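Local coordinates for protein A49R (Vaccinia virus, PDB 4D5T) that inhibits host NF-kappa-B activation by binding host BTRC, which lowers ubiquitination of the inhibitor NFKBIA and keeps p65 in the cytoplasm, at residues T11-I16 / I51-T56; I27-L32 / D130-I135; N38-R43 / I103-I108; E69-L74 / M109-F114. All blocks are in the same frame, centred on the assembly; numbering follows the deposited sequence.

In the fold
The chain is a single bundle of helices with a Bcl-2 fold, and the four contacts tie together seven of its eight helices. Contacts 2 and 3 lie near the two ends of helix 29-40, their centres about 17 Å apart. Contact 1 meets contact 3 at Phe39, whose ring packs on Ile51, Leu54 and Asp55. Contact 3 in turn adjoins contact 4, about 12 Å away between centres: Tyr107 packs on Ile71, Ile108 on Phe114 and Cys42 on Asn110. Contacts 2 and 4 lie on opposite sides of the chain's centre, about 28 Å apart between centres, and contact 2 holds a sulfate ion that probably came from the crystallisation liquor.

Contact 1: residues T11-I16 / I51-T56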
loop_
_atom_site.group_PDB
_atom_site.type_symbol
_atom_site.label_atom_id
_atom_site.label_comp_id
_atom_site.label_asym_id
_atom_site.label_seq_id
_atom_site.Cartn_x
_atom_site.Cartn_y
_atom_site.Cartn_z
ATOM N N THR A 11 7.995 16.766 -5.340
ATOM C CA THR A 11 9.291 16.529 -4.714
ATOM C C THR A 11 9.283 15.327 -3.813
ATOM O O THR A 11 10.220 14.544 -3.847
ATOM C CB THR A 11 9.668 17.757 -3.910
ATOM O OG1 THR A 11 9.777 18.844 -4.813
ATOM C CG2 THR A 11 11.023 17.584 -3.215
ATOM N N GLU A 12 8.237 15.169 -3.009
ATOM C CA GLU A 12 8.182 14.065 -2.056
ATOM C C GLU A 12 8.163 12.724 -2.775
ATOM O O GLU A 12 8.899 11.814 -2.429
ATOM C CB GLU A 12 6.977 14.123 -1.155
ATOM C CG GLU A 12 7.083 13.112 -0.005
ATOM C CD GLU A 12 8.259 13.370 0.948
ATOM O OE1 GLU A 12 8.665 14.516 1.072
ATOM O OE2 GLU A 12 8.753 12.435 1.602
ATOM N N LEU A 13 7.344 12.606 -3.824
ATOM C CA LEU A 13 7.253 11.337 -4.535
ATOM C C LEU A 13 8.473 10.981 -5.304
ATOM O O LEU A 13 8.953 9.838 -5.234
ATOM C CB LEU A 13 6.109 11.336 -5.481
ATOM C CG LEU A 13 4.810 10.935 -4.876
ATOM C CD1 LEU A 13 3.767 11.081 -5.991
ATOM C CD2 LEU A 13 4.786 9.503 -4.360
ATOM N N ALA A 14 9.068 11.945 -5.953
ATOM C CA ALA A 14 10.345 11.762 -6.593
ATOM C C ALA A 14 11.398 11.295 -5.610
ATOM O O ALA A 14 12.152 10.364 -5.889
ATOM C CB ALA A 14 10.791 13.030 -7.322
ATOM N N SER A 15 11.501 11.981 -4.474
ATOM C CA SER A 15 12.554 11.692 -3.529
ATOM C C SER A 15 12.350 10.320 -2.860
ATOM O O SER A 15 13.321 9.589 -2.654
ATOM C CB SER A 15 12.662 12.775 -2.464
ATOM O OG SER A 15 12.931 14.028 -3.039
ATOM N N ILE A 16 11.134 10.007 -2.434
ATOM C CA ILE A 16 10.914 8.736 -1.721
ATOM C C ILE A 16 11.054 7.532 -2.683
ATOM O O ILE A 16 11.594 6.487 -2.314
ATOM C CB ILE A 16 9.632 8.703 -0.925
ATOM C CG1 ILE A 16 9.691 7.595 0.141
ATOM C CG2 ILE A 16 8.425 8.546 -1.791
ATOM C CD1 ILE A 16 10.706 7.849 1.247
ATOM N N ILE A 51 7.308 1.691 2.756
ATOM C CA ILE A 51 6.140 2.055 3.612
ATOM C C ILE A 51 5.940 3.598 3.641
ATOM O O ILE A 51 4.826 4.075 3.492
ATOM C CB ILE A 51 6.309 1.478 5.025
ATOM C CG1 ILE A 51 6.463 -0.043 5.028
ATOM C CG2 ILE A 51 5.154 1.864 5.922
ATOM C CD1 ILE A 51 5.510 -0.851 4.197
ATOM N N SER A 52 7.027 4.378 3.699
ATOM C CA SER A 52 6.893 5.821 3.472
ATOM C C SER A 52 6.272 6.196 2.120
ATOM O O SER A 52 5.370 7.064 2.059
ATOM C CB SER A 52 8.244 6.521 3.712
ATOM O OG SER A 52 8.020 7.913 3.575
ATOM N N PHE A 53 6.673 5.507 1.064
ATOM C CA PHE A 53 6.038 5.642 -0.281
ATOM C C PHE A 53 4.557 5.361 -0.188
ATOM O O PHE A 53 3.725 6.190 -0.628
ATOM C CB PHE A 53 6.744 4.762 -1.318
ATOM C CG PHE A 53 6.052 4.702 -2.663
ATOM C CD1 PHE A 53 6.291 5.682 -3.612
ATOM C CD2 PHE A 53 5.252 3.651 -2.972
ATOM C CE1 PHE A 53 5.643 5.660 -4.826
ATOM C CE2 PHE A 53 4.676 3.564 -4.274
ATOM C CZ PHE A 53 4.863 4.592 -5.156
ATOM N N LEU A 54 4.200 4.218 0.393
ATOM C CA LEU A 54 2.769 3.870 0.488
ATOM C C LEU A 54 1.991 4.931 1.258
ATOM O O LEU A 54 0.839 5.279 0.909
ATOM C CB LEU A 54 2.621 2.506 1.161
ATOM C CG LEU A 54 3.104 1.314 0.357
ATOM C CD1 LEU A 54 3.086 0.045 1.180
ATOM C CD2 LEU A 54 2.201 1.092 -0.862
ATOM N N ASP A 55 2.559 5.410 2.368
ATOM C CA ASP A 55 1.902 6.394 3.214
ATOM C C ASP A 55 1.719 7.710 2.478
ATOM O O ASP A 55 0.660 8.305 2.529
ATOM C CB ASP A 55 2.743 6.595 4.497
ATOM C CG ASP A 55 2.125 7.578 5.462
ATOM O OD1 ASP A 55 1.157 7.211 6.102
ATOM O OD2 ASP A 55 2.599 8.709 5.550
ATOM N N THR A 56 2.752 8.128 1.754
ATOM C CA THR A 56 2.657 9.304 0.863
ATOM C C THR A 56 1.568 9.142 -0.188
ATOM O O THR A 56 0.740 10.029 -0.362
ATOM C CB THR A 56 4.011 9.644 0.288
ATOM O OG1 THR A 56 4.861 10.005 1.367
ATOM C CG2 THR A 56 3.921 10.824 -0.674
HETATM O O HOH W 1 7.330 9.942 1.508
#
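Ile16 carries much of the apolar packing between residues 11-16 and 51-56, two helical segments running nearly antiparallel (159°) with their axes 10.0 Å apart at closest approach. Its two branches split the work. CG1 stands anti to the backbone N (chi1 -161°), which turns CG1, and with it CD1, toward Ser52, CD1 lying 3.6 Å from the OG atom of that residue, while CG2 comes in near the plane of the Phe53 ring, at its edge, 4.0 Å from Phe53 CD1. Leu13 approaches the same ring obliquely, with Leu13 CD2 4.0 Å from Phe53 CE1. That methyl also touches CG2 of Thr56, the two side chains running antiparallel where they pass. Glu12 CG meets Thr56 CG2 too, from a direction roughly at right angles to that of Leu13.

The polar contact between the helices runs through water. One molecule donates to Glu12 OE2 at 2.9 Å and is hydrogen-bonded to Ser52 OG at 3.0 Å, bridging these two side chains; its very short approach to Thr56 OG1 is doubtful. The bend of Glu12 at chi2 (63°) turns its carboxylate back to this bridge.

Helix 132-150 lies against the apolar flank, with Ile146 and Arg147 touching Leu13 and Ile139 touching Phe53. Helix 95-109 also reaches Phe53 through Val99, and Tyr5 of the N-terminal loop packs on Glu12.

Contact 2: residues I27-L32 / D130-I135; sequences IDNDIL and DIKQVI. With SO4 (sulfate ion), chain I.
Lys132 NZ is gripped by two acceptors, the backbone carbonyl of Ile27 and a sulfate ion. It donates to Ile27 O over 2.6 Å, from a position tilted 30° out of the carbonyl plane, and to O3 of the sulfate over an equally short 2.6 Å. The lysine chain turns at chi3 (74°), and this bend brings the ammonium group round to the start of the opposite helix. The sulfate, probably taken up from the crystallisation liquor, is also held by Asn29 N, whose hydrogen bond to sulfate O1 measures 3.0 Å and is almost straight at 178°. The anion thus sits at the N-terminal end of helix 29-40, where a helix dipole would be expected to help stabilise it.

Along its length Lys132 runs past Asn29 in the opposite direction, with Lys132 CD 3.7 Å from Asn29 OD1. A water donates to that same amide oxygen and accepts from Ile131 N at 2.9 Å, so it bridges the two segments where the direct Asn29 OD1 to Ile131 N approach is too long for a bond. The other amide atom, Asn29 ND2, is hydrogen-bonded to Ile129 O, which fixes the turn of the amide. Beside these polar groups Leu32 CD2, itself buried, rests on Lys132 CG at 3.7 Å and touches CD1 of the buried Ile135.

The contact joins the starts of helices 29-40 and 132-150. Phe50 of helix 49-61 packs on both Leu32 and Ile135, and Ile98 of helix 95-109 covers Ile131.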
loop_
_atom_site.group_PDB
_atom_site.type_symbol
_atom_site.label_atom_id
_atom_site.label_comp_id
_atom_site.label_asym_id
_atom_site.label_seq_id
_atom_site.Cartn_x
_atom_site.Cartn_y
_atom_site.Cartn_z
ATOM N N ILE A 27 16.622 -4.484 2.511
ATOM C CA ILE A 27 15.524 -4.959 3.309
ATOM C C ILE A 27 15.169 -6.427 3.012
ATOM O O ILE A 27 14.806 -6.802 1.897
ATOM C CB ILE A 27 14.292 -4.149 3.024
ATOM C CG1 ILE A 27 14.631 -2.660 3.099
ATOM C CG2 ILE A 27 13.206 -4.522 4.005
ATOM C CD1 ILE A 27 13.571 -1.753 2.505
ATOM N N ASP A 28 15.325 -7.262 4.023
ATOM C CA ASP A 28 15.002 -8.680 3.931
ATOM C C ASP A 28 13.513 -8.819 3.530
ATOM O O ASP A 28 12.667 -8.082 4.007
ATOM C CB ASP A 28 15.318 -9.396 5.277
ATOM C CG ASP A 28 15.039 -10.943 5.221
ATOM O OD1 ASP A 28 15.970 -11.682 4.826
ATOM O OD2 ASP A 28 13.942 -11.467 5.529
ATOM N N ASN A 29 13.207 -9.776 2.667
ATOM C CA ASN A 29 11.844 -9.994 2.206
ATOM C C ASN A 29 10.863 -10.255 3.310
ATOM O O ASN A 29 9.740 -9.772 3.240
ATOM C CB ASN A 29 11.799 -11.140 1.174
ATOM C CG ASN A 29 10.538 -11.116 0.347
ATOM O OD1 ASN A 29 10.231 -10.112 -0.299
ATOM N ND2 ASN A 29 9.781 -12.177 0.433
ATOM N N ASP A 30 11.258 -11.010 4.335
ATOM C CA ASP A 30 10.316 -11.330 5.401
ATOM C C ASP A 30 10.018 -10.056 6.176
ATOM O O ASP A 30 8.891 -9.863 6.643
ATOM C CB ASP A 30 10.799 -12.471 6.312
ATOM C CG ASP A 30 10.794 -13.838 5.620
ATOM O OD1 ASP A 30 9.954 -14.099 4.710
ATOM O OD2 ASP A 30 11.636 -14.682 6.021
ATOM N N ILE A 31 11.023 -9.182 6.320
ATOM C CA ILE A 31 10.821 -7.918 7.045
ATOM C C ILE A 31 9.943 -6.989 6.193
ATOM O O ILE A 31 9.030 -6.349 6.711
ATOM C CB ILE A 31 12.189 -7.293 7.402
ATOM C CG1 ILE A 31 12.902 -8.293 8.404
ATOM C CG2 ILE A 31 12.005 -5.827 7.850
ATOM C CD1 ILE A 31 14.145 -7.824 9.101
ATOM N N LEU A 32 10.177 -6.945 4.881
ATOM C CA LEU A 32 9.346 -6.135 4.002
ATOM C C LEU A 32 7.879 -6.521 4.116
ATOM O O LEU A 32 7.000 -5.664 4.310
ATOM C CB LEU A 32 9.833 -6.252 2.547
ATOM C CG LEU A 32 8.958 -5.595 1.489
ATOM C CD1 LEU A 32 8.918 -4.097 1.649
ATOM C CD2 LEU A 32 9.492 -5.968 0.118
ATOM N N ASP A 130 6.279 -12.186 -2.657
ATOM C CA ASP A 130 7.649 -11.857 -3.040
ATOM C C ASP A 130 7.631 -10.806 -4.132
ATOM O O ASP A 130 7.682 -11.089 -5.315
ATOM C CB ASP A 130 8.343 -13.111 -3.496
ATOM C CG ASP A 130 9.768 -12.852 -3.962
ATOM O OD1 ASP A 130 10.340 -11.716 -3.658
ATOM O OD2 ASP A 130 10.204 -13.846 -4.637
ATOM N N ILE A 131 7.591 -9.571 -3.743
ATOM C CA ILE A 131 7.381 -8.462 -4.674
ATOM C C ILE A 131 8.584 -7.548 -4.896
ATOM O O ILE A 131 8.444 -6.448 -5.462
ATOM C CB ILE A 131 6.118 -7.618 -4.302
ATOM C CG1 ILE A 131 6.209 -6.907 -2.920
ATOM C CG2 ILE A 131 4.856 -8.479 -4.362
ATOM C CD1 ILE A 131 5.106 -5.874 -2.681
ATOM N N LYS A 132 9.729 -7.855 -4.324
ATOM C CA LYS A 132 10.879 -6.968 -4.445
ATOM C C LYS A 132 11.221 -6.648 -5.959
ATOM O O LYS A 132 11.529 -5.509 -6.273
ATOM C CB LYS A 132 12.124 -7.521 -3.684
ATOM C CG LYS A 132 12.032 -7.331 -2.164
ATOM C CD LYS A 132 13.151 -8.001 -1.335
ATOM C CE LYS A 132 14.461 -7.303 -1.432
ATOM N NZ LYS A 132 15.374 -7.886 -0.405
ATOM N N GLN A 133 11.179 -7.630 -6.863
ATOM C CA GLN A 133 11.507 -7.359 -8.266
ATOM C C GLN A 133 10.495 -6.473 -8.950
ATOM O O GLN A 133 10.856 -5.592 -9.715
ATOM C CB GLN A 133 11.661 -8.642 -9.045
ATOM C CG GLN A 133 11.804 -8.411 -10.540
ATOM C CD GLN A 133 13.071 -7.677 -10.940
ATOM O OE1 GLN A 133 14.033 -7.569 -10.174
ATOM N NE2 GLN A 133 13.058 -7.144 -12.169
ATOM N N VAL A 134 9.226 -6.665 -8.603
ATOM C CA VAL A 134 8.217 -5.809 -9.169
ATOM C C VAL A 134 8.392 -4.369 -8.623
ATOM O O VAL A 134 8.147 -3.424 -9.354
ATOM C CB VAL A 134 6.817 -6.346 -8.837
ATOM C CG1 VAL A 134 5.810 -5.563 -9.594
ATOM C CG2 VAL A 134 6.733 -7.766 -9.314
ATOM N N ILE A 135 8.792 -4.192 -7.374
ATOM C CA ILE A 135 9.050 -2.820 -6.861
ATOM C C ILE A 135 10.260 -2.203 -7.676
ATOM O O ILE A 135 10.146 -1.108 -8.172
ATOM C CB ILE A 135 9.324 -2.829 -5.351
ATOM C CG1 ILE A 135 8.018 -3.248 -4.568
ATOM C CG2 ILE A 135 9.760 -1.478 -4.767
ATOM C CD1 ILE A 135 8.174 -3.623 -3.118
HETATM S S SO4 I . 15.545 -11.570 0.219
HETATM O O1 SO4 I . 15.395 -11.509 1.699
HETATM O O2 SO4 I . 16.941 -11.617 -0.237
HETATM O O3 SO4 I . 14.861 -10.423 -0.322
HETATM O O4 SO4 I . 14.877 -12.791 -0.268
HETATM O O HOH W 2 7.799 -9.268 -0.897
#

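Contact 3: residues N38-R43 / I103-I108; sequences NFIMCR and ITLKYI
The C-terminal end of helix 29-40 packs so closely on helix 95-109 that the CA atoms of Ile40 and Lys106 lie 4.2 Å apart, and Lys106 CA makes a CA-H...O contact of 3.6 Å with Ile40 O. A Schellman motif closes the first helix here: Arg43 N bonds to Asn38 O and Cys42 N to Phe39 O, with Cys42 at positive phi as the C-prime residue.

Lys106 then runs fully extended, from its first torsion onward (chi1 178°), across the helix end and roughly at right angles to the Phe39 side chain. Its CD methylene lies over one face of the Phe39 ring, 4.0 Å from the centroid, in a CH-pi contact. Farther out, NZ stands 4.4 Å from the centroid as an off-centre cation-pi partner. Lys106 CE passes Cys42 SG at 3.7 Å. Ile40 CG2 meets Leu105 CB at 4.1 Å, their side chains running in parallel.

A water accepts from Lys106 NZ at 2.6 Å and donates to Phe39 O, joining the ammonium group to a carbonyl at the helix C-terminus. Tyr58 of helix 49-61 is a second cation-pi partner of the lysine. The buried ammonium is therefore met by water and aromatic rings, while its methylenes serve as apolar packing; the carbonyls at the helix end would probably help stabilise its positive charge.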
loop_
_atom_site.group_PDB
_atom_site.type_symbol
_atom_site.label_atom_id
_atom_site.label_comp_id
_atom_site.label_asym_id
_atom_site.label_seq_id
_atom_site.Cartn_x
_atom_site.Cartn_y
_atom_site.Cartn_z
ATOM N N ASN A 38 1.871 -4.503 8.671
ATOM C CA ASN A 38 1.734 -3.440 9.675
ATOM C C ASN A 38 1.153 -2.138 9.082
ATOM O O ASN A 38 0.359 -1.481 9.724
ATOM C CB ASN A 38 3.047 -3.235 10.410
ATOM C CG ASN A 38 3.340 -4.363 11.427
ATOM O OD1 ASN A 38 2.443 -4.953 11.965
ATOM N ND2 ASN A 38 4.588 -4.531 11.788
ATOM N N PHE A 39 1.574 -1.749 7.886
ATOM C CA PHE A 39 0.977 -0.588 7.219
ATOM C C PHE A 39 -0.565 -0.792 7.036
ATOM O O PHE A 39 -1.368 0.121 7.308
ATOM C CB PHE A 39 1.638 -0.360 5.840
ATOM C CG PHE A 39 0.975 0.722 5.031
ATOM C CD1 PHE A 39 1.182 2.070 5.349
ATOM C CD2 PHE A 39 0.078 0.396 4.017
ATOM C CE1 PHE A 39 0.558 3.075 4.585
ATOM C CE2 PHE A 39 -0.581 1.377 3.311
ATOM C CZ PHE A 39 -0.362 2.725 3.585
ATOM N N ILE A 40 -0.952 -1.961 6.530
ATOM C CA ILE A 40 -2.350 -2.303 6.332
ATOM C C ILE A 40 -3.158 -2.198 7.650
ATOM O O ILE A 40 -4.328 -1.765 7.614
ATOM C CB ILE A 40 -2.454 -3.693 5.690
ATOM C CG1 ILE A 40 -2.020 -3.568 4.207
ATOM C CG2 ILE A 40 -3.825 -4.294 5.830
ATOM C CD1 ILE A 40 -1.735 -4.921 3.585
ATOM N N MET A 41 -2.518 -2.564 8.748
ATOM C CA MET A 41 -3.140 -2.540 10.094
ATOM C C MET A 41 -2.911 -1.227 10.889
ATOM O O MET A 41 -3.205 -1.161 12.077
ATOM C CB MET A 41 -2.616 -3.693 10.938
ATOM C CG MET A 41 -2.724 -5.102 10.301
ATOM S SD MET A 41 -4.435 -5.469 9.856
ATOM C CE MET A 41 -4.145 -6.987 8.940
ATOM N N CYS A 42 -2.424 -0.195 10.210
ATOM C CA CYS A 42 -2.228 1.131 10.767
ATOM C C CYS A 42 -1.214 1.123 11.881
ATOM O O CYS A 42 -1.439 1.707 12.950
ATOM C CB CYS A 42 -3.545 1.704 11.264
ATOM S SG CYS A 42 -4.602 2.352 9.992
ATOM N N ARG A 43 -0.116 0.427 11.659
ATOM C CA ARG A 43 1.048 0.478 12.498
ATOM C C ARG A 43 2.304 0.634 11.600
ATOM O O ARG A 43 3.248 -0.105 11.755
ATOM C CB ARG A 43 1.231 -0.805 13.276
ATOM C CG ARG A 43 0.040 -1.290 14.033
ATOM C CD ARG A 43 0.415 -2.597 14.728
ATOM N NE ARG A 43 -0.685 -3.541 14.621
ATOM C CZ ARG A 43 -0.675 -4.665 13.915
ATOM N NH1 ARG A 43 0.403 -5.056 13.248
ATOM N NH2 ARG A 43 -1.769 -5.421 13.888
ATOM N N ILE A 103 -3.401 -0.530 -0.447
ATOM C CA ILE A 103 -4.190 0.589 0.041
ATOM C C ILE A 103 -5.633 0.189 0.235
ATOM O O ILE A 103 -6.240 0.535 1.257
ATOM C CB ILE A 103 -4.024 1.767 -0.910
ATOM C CG1 ILE A 103 -2.636 2.360 -0.638
ATOM C CG2 ILE A 103 -5.141 2.770 -0.731
ATOM C CD1 ILE A 103 -2.275 3.452 -1.590
ATOM N N THR A 104 -6.166 -0.621 -0.675
ATOM C CA THR A 104 -7.552 -1.133 -0.516
ATOM C C THR A 104 -7.682 -1.990 0.751
ATOM O O THR A 104 -8.664 -1.844 1.526
ATOM C CB THR A 104 -7.979 -1.973 -1.730
ATOM O OG1 THR A 104 -8.016 -1.130 -2.887
ATOM C CG2 THR A 104 -9.393 -2.540 -1.511
ATOM N N LEU A 105 -6.701 -2.843 1.004
ATOM C CA LEU A 105 -6.715 -3.676 2.194
ATOM C C LEU A 105 -6.676 -2.780 3.450
ATOM O O LEU A 105 -7.315 -3.084 4.474
ATOM C CB LEU A 105 -5.574 -4.726 2.196
ATOM C CG LEU A 105 -5.781 -5.786 1.084
ATOM C CD1 LEU A 105 -4.575 -6.687 0.989
ATOM C CD2 LEU A 105 -6.986 -6.637 1.214
ATOM N N LYS A 106 -5.890 -1.710 3.434
ATOM C CA LYS A 106 -5.850 -0.755 4.540
ATOM C C LYS A 106 -7.221 -0.117 4.744
ATOM O O LYS A 106 -7.711 -0.061 5.882
ATOM C CB LYS A 106 -4.755 0.317 4.318
ATOM C CG LYS A 106 -4.730 1.339 5.435
ATOM C CD LYS A 106 -3.518 2.236 5.398
ATOM C CE LYS A 106 -3.703 3.270 6.526
ATOM N NZ LYS A 106 -2.498 4.006 6.857
ATOM N N TYR A 107 -7.914 0.249 3.667
ATOM C CA TYR A 107 -9.279 0.782 3.857
ATOM C C TYR A 107 -10.190 -0.233 4.531
ATOM O O TYR A 107 -11.058 0.099 5.374
ATOM C CB TYR A 107 -9.924 1.211 2.548
ATOM C CG TYR A 107 -9.271 2.294 1.769
ATOM C CD1 TYR A 107 -8.770 3.463 2.378
ATOM C CD2 TYR A 107 -9.249 2.226 0.380
ATOM C CE1 TYR A 107 -8.170 4.473 1.629
ATOM C CE2 TYR A 107 -8.642 3.233 -0.364
ATOM C CZ TYR A 107 -8.143 4.361 0.270
ATOM O OH TYR A 107 -7.640 5.356 -0.512
ATOM N N ILE A 108 -10.083 -1.491 4.102
ATOM C CA ILE A 108 -10.950 -2.554 4.595
ATOM C C ILE A 108 -10.645 -2.828 6.065
ATOM O O ILE A 108 -11.582 -2.949 6.885
ATOM C CB ILE A 108 -10.817 -3.847 3.786
ATOM C CG1 ILE A 108 -11.339 -3.638 2.364
ATOM C CG2 ILE A 108 -11.580 -4.993 4.473
ATOM C CD1 ILE A 108 -11.109 -4.851 1.517
HETATM O O HOH W 3 -0.584 2.771 8.155
#

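Contact 4: residues E69-L74 / M109-F114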
loop_
_atom_site.group_PDB
_atom_site.type_symbol
_atom_site.label_atom_id
_atom_site.label_comp_id
_atom_site.label_asym_id
_atom_site.label_seq_id
_atom_site.Cartn_x
_atom_site.Cartn_y
_atom_site.Cartn_z
ATOM N N GLU A 69 -17.088 5.062 3.997
ATOM C CA GLU A 69 -18.536 5.050 3.765
ATOM C C GLU A 69 -18.871 3.963 2.740
ATOM O O GLU A 69 -19.746 3.127 2.937
ATOM C CB GLU A 69 -19.039 6.433 3.243
ATOM C CG GLU A 69 -19.293 7.547 4.254
ATOM C CD GLU A 69 -19.972 7.095 5.519
ATOM O OE1 GLU A 69 -21.196 6.869 5.494
ATOM O OE2 GLU A 69 -19.252 6.966 6.536
ATOM N N LEU A 70 -18.102 3.910 1.669
ATOM C CA LEU A 70 -18.334 2.882 0.655
ATOM C C LEU A 70 -18.202 1.449 1.241
ATOM O O LEU A 70 -19.095 0.598 1.070
ATOM C CB LEU A 70 -17.370 3.064 -0.526
ATOM C CG LEU A 70 -17.537 2.163 -1.741
ATOM C CD1 LEU A 70 -16.952 2.798 -3.003
ATOM C CD2 LEU A 70 -16.825 0.839 -1.536
ATOM N N ILE A 71 -17.119 1.203 1.943
ATOM C CA ILE A 71 -16.867 -0.108 2.532
ATOM C C ILE A 71 -17.922 -0.491 3.569
ATOM O O ILE A 71 -18.313 -1.653 3.621
ATOM C CB ILE A 71 -15.437 -0.168 3.102
ATOM C CG1 ILE A 71 -14.447 -0.372 1.952
ATOM C CG2 ILE A 71 -15.283 -1.322 4.063
ATOM C CD1 ILE A 71 -13.097 0.176 2.238
ATOM N N ASN A 72 -18.413 0.493 4.324
ATOM C CA ASN A 72 -19.575 0.300 5.212
ATOM C C ASN A 72 -20.836 -0.184 4.537
ATOM O O ASN A 72 -21.653 -0.822 5.172
ATOM C CB ASN A 72 -19.997 1.597 5.894
ATOM C CG ASN A 72 -19.200 1.887 7.131
ATOM O OD1 ASN A 72 -18.315 1.103 7.506
ATOM N ND2 ASN A 72 -19.473 3.033 7.753
ATOM N N SER A 73 -21.031 0.177 3.278
ATOM C CA SER A 73 -22.212 -0.249 2.536
ATOM C C SER A 73 -22.052 -1.685 2.011
ATOM O O SER A 73 -23.004 -2.257 1.534
ATOM C CB SER A 73 -22.456 0.709 1.376
ATOM O OG SER A 73 -21.527 0.498 0.316
ATOM N N LEU A 74 -20.874 -2.290 2.114
ATOM C CA LEU A 74 -20.670 -3.623 1.542
ATOM C C LEU A 74 -21.033 -4.738 2.494
ATOM O O LEU A 74 -20.884 -4.602 3.701
ATOM C CB LEU A 74 -19.230 -3.805 1.128
ATOM C CG LEU A 74 -18.678 -2.799 0.110
ATOM C CD1 LEU A 74 -17.233 -3.146 -0.232
ATOM C CD2 LEU A 74 -19.528 -2.722 -1.140
ATOM N N MET A 109 -9.364 -2.807 6.425
ATOM C CA MET A 109 -8.955 -2.949 7.846
ATOM C C MET A 109 -9.267 -1.726 8.711
ATOM O O MET A 109 -9.286 -1.820 9.943
ATOM C CB MET A 109 -7.471 -3.289 7.968
ATOM C CG MET A 109 -7.058 -4.653 7.404
ATOM S SD MET A 109 -7.840 -6.095 8.096
ATOM C CE MET A 109 -9.274 -6.278 7.110
ATOM N N ASN A 110 -9.572 -0.586 8.097
ATOM C CA ASN A 110 -10.116 0.614 8.836
ATOM C C ASN A 110 -11.552 0.384 9.355
ATOM O O ASN A 110 -12.040 1.178 10.117
ATOM C CB ASN A 110 -10.108 1.914 7.963
ATOM C CG ASN A 110 -8.694 2.433 7.602
ATOM O OD1 ASN A 110 -7.703 2.155 8.276
ATOM N ND2 ASN A 110 -8.615 3.224 6.504
ATOM N N ASN A 111 -12.219 -0.689 8.896
ATOM C CA ASN A 111 -13.590 -1.097 9.355
ATOM C C ASN A 111 -13.428 -2.148 10.453
ATOM O O ASN A 111 -13.008 -3.260 10.200
ATOM C CB ASN A 111 -14.388 -1.661 8.165
ATOM C CG ASN A 111 -15.787 -2.127 8.509
ATOM O OD1 ASN A 111 -15.987 -3.093 9.262
ATOM N ND2 ASN A 111 -16.779 -1.393 8.009
ATOM N N PRO A 112 -13.777 -1.815 11.699
ATOM C CA PRO A 112 -13.512 -2.753 12.812
ATOM C C PRO A 112 -14.159 -4.152 12.743
ATOM O O PRO A 112 -13.543 -5.130 13.205
ATOM C CB PRO A 112 -14.091 -2.049 14.015
ATOM C CG PRO A 112 -14.102 -0.614 13.678
ATOM C CD PRO A 112 -14.273 -0.523 12.178
ATOM N N ASP A 113 -15.343 -4.261 12.109
ATOM C CA ASP A 113 -15.952 -5.572 11.842
ATOM C C ASP A 113 -15.082 -6.398 10.868
ATOM O O ASP A 113 -14.792 -7.573 11.145
ATOM C CB ASP A 113 -17.372 -5.435 11.255
ATOM C CG ASP A 113 -18.392 -4.929 12.275
ATOM O OD1 ASP A 113 -18.115 -4.877 13.498
ATOM O OD2 ASP A 113 -19.509 -4.585 11.864
ATOM N N PHE A 114 -14.648 -5.772 9.754
ATOM C CA PHE A 114 -13.881 -6.498 8.749
ATOM C C PHE A 114 -12.449 -6.785 9.221
ATOM O O PHE A 114 -11.915 -7.829 8.937
ATOM C CB PHE A 114 -13.881 -5.766 7.390
ATOM C CG PHE A 114 -15.246 -5.617 6.776
ATOM C CD1 PHE A 114 -16.191 -6.631 6.850
ATOM C CD2 PHE A 114 -15.577 -4.451 6.089
ATOM C CE1 PHE A 114 -17.460 -6.463 6.309
ATOM C CE2 PHE A 114 -16.838 -4.284 5.505
ATOM C CZ PHE A 114 -17.787 -5.296 5.622
#
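The Phe114 ring turns its edge to two backbone carbonyls of residues 69-74. Ile71 O lies near the ring plane, 3.6 Å from Phe114 CE2, and Leu74 O, likewise near the plane, is 3.7 Å from Phe114 CZ. The CG2 methyl of Ile71 also lies beyond the rim of the ring, 3.6 Å from Phe114 CE2, the two side chains being inclined to each other; the same methyl meets Asn111 CB.

The two other flat groups are the amides of Asn72 and Asn111, whose planes stand 81° apart, with Asn72 OD1 3.0 Å from Asn111 ND2. Asn111 is the N-cap of helix 112-126: a chi1 of 179° swings its amide away from its own N, and OD1 accepts from Phe114 N at 3.0 Å, at an N-H...O angle of 159°. One amide thus caps its own helix through oxygen and turns its nitrogen toward Asn72. Helix 76-87 backs the ring through Asp76 and Ile79.

Because the hydrogens on an aromatic edge carry slight positive charge, carbonyl oxygens are suitable neighbours there. The contact accordingly combines weak edge electrostatics with apolar packing, and capping holds the helix start that carries Phe114.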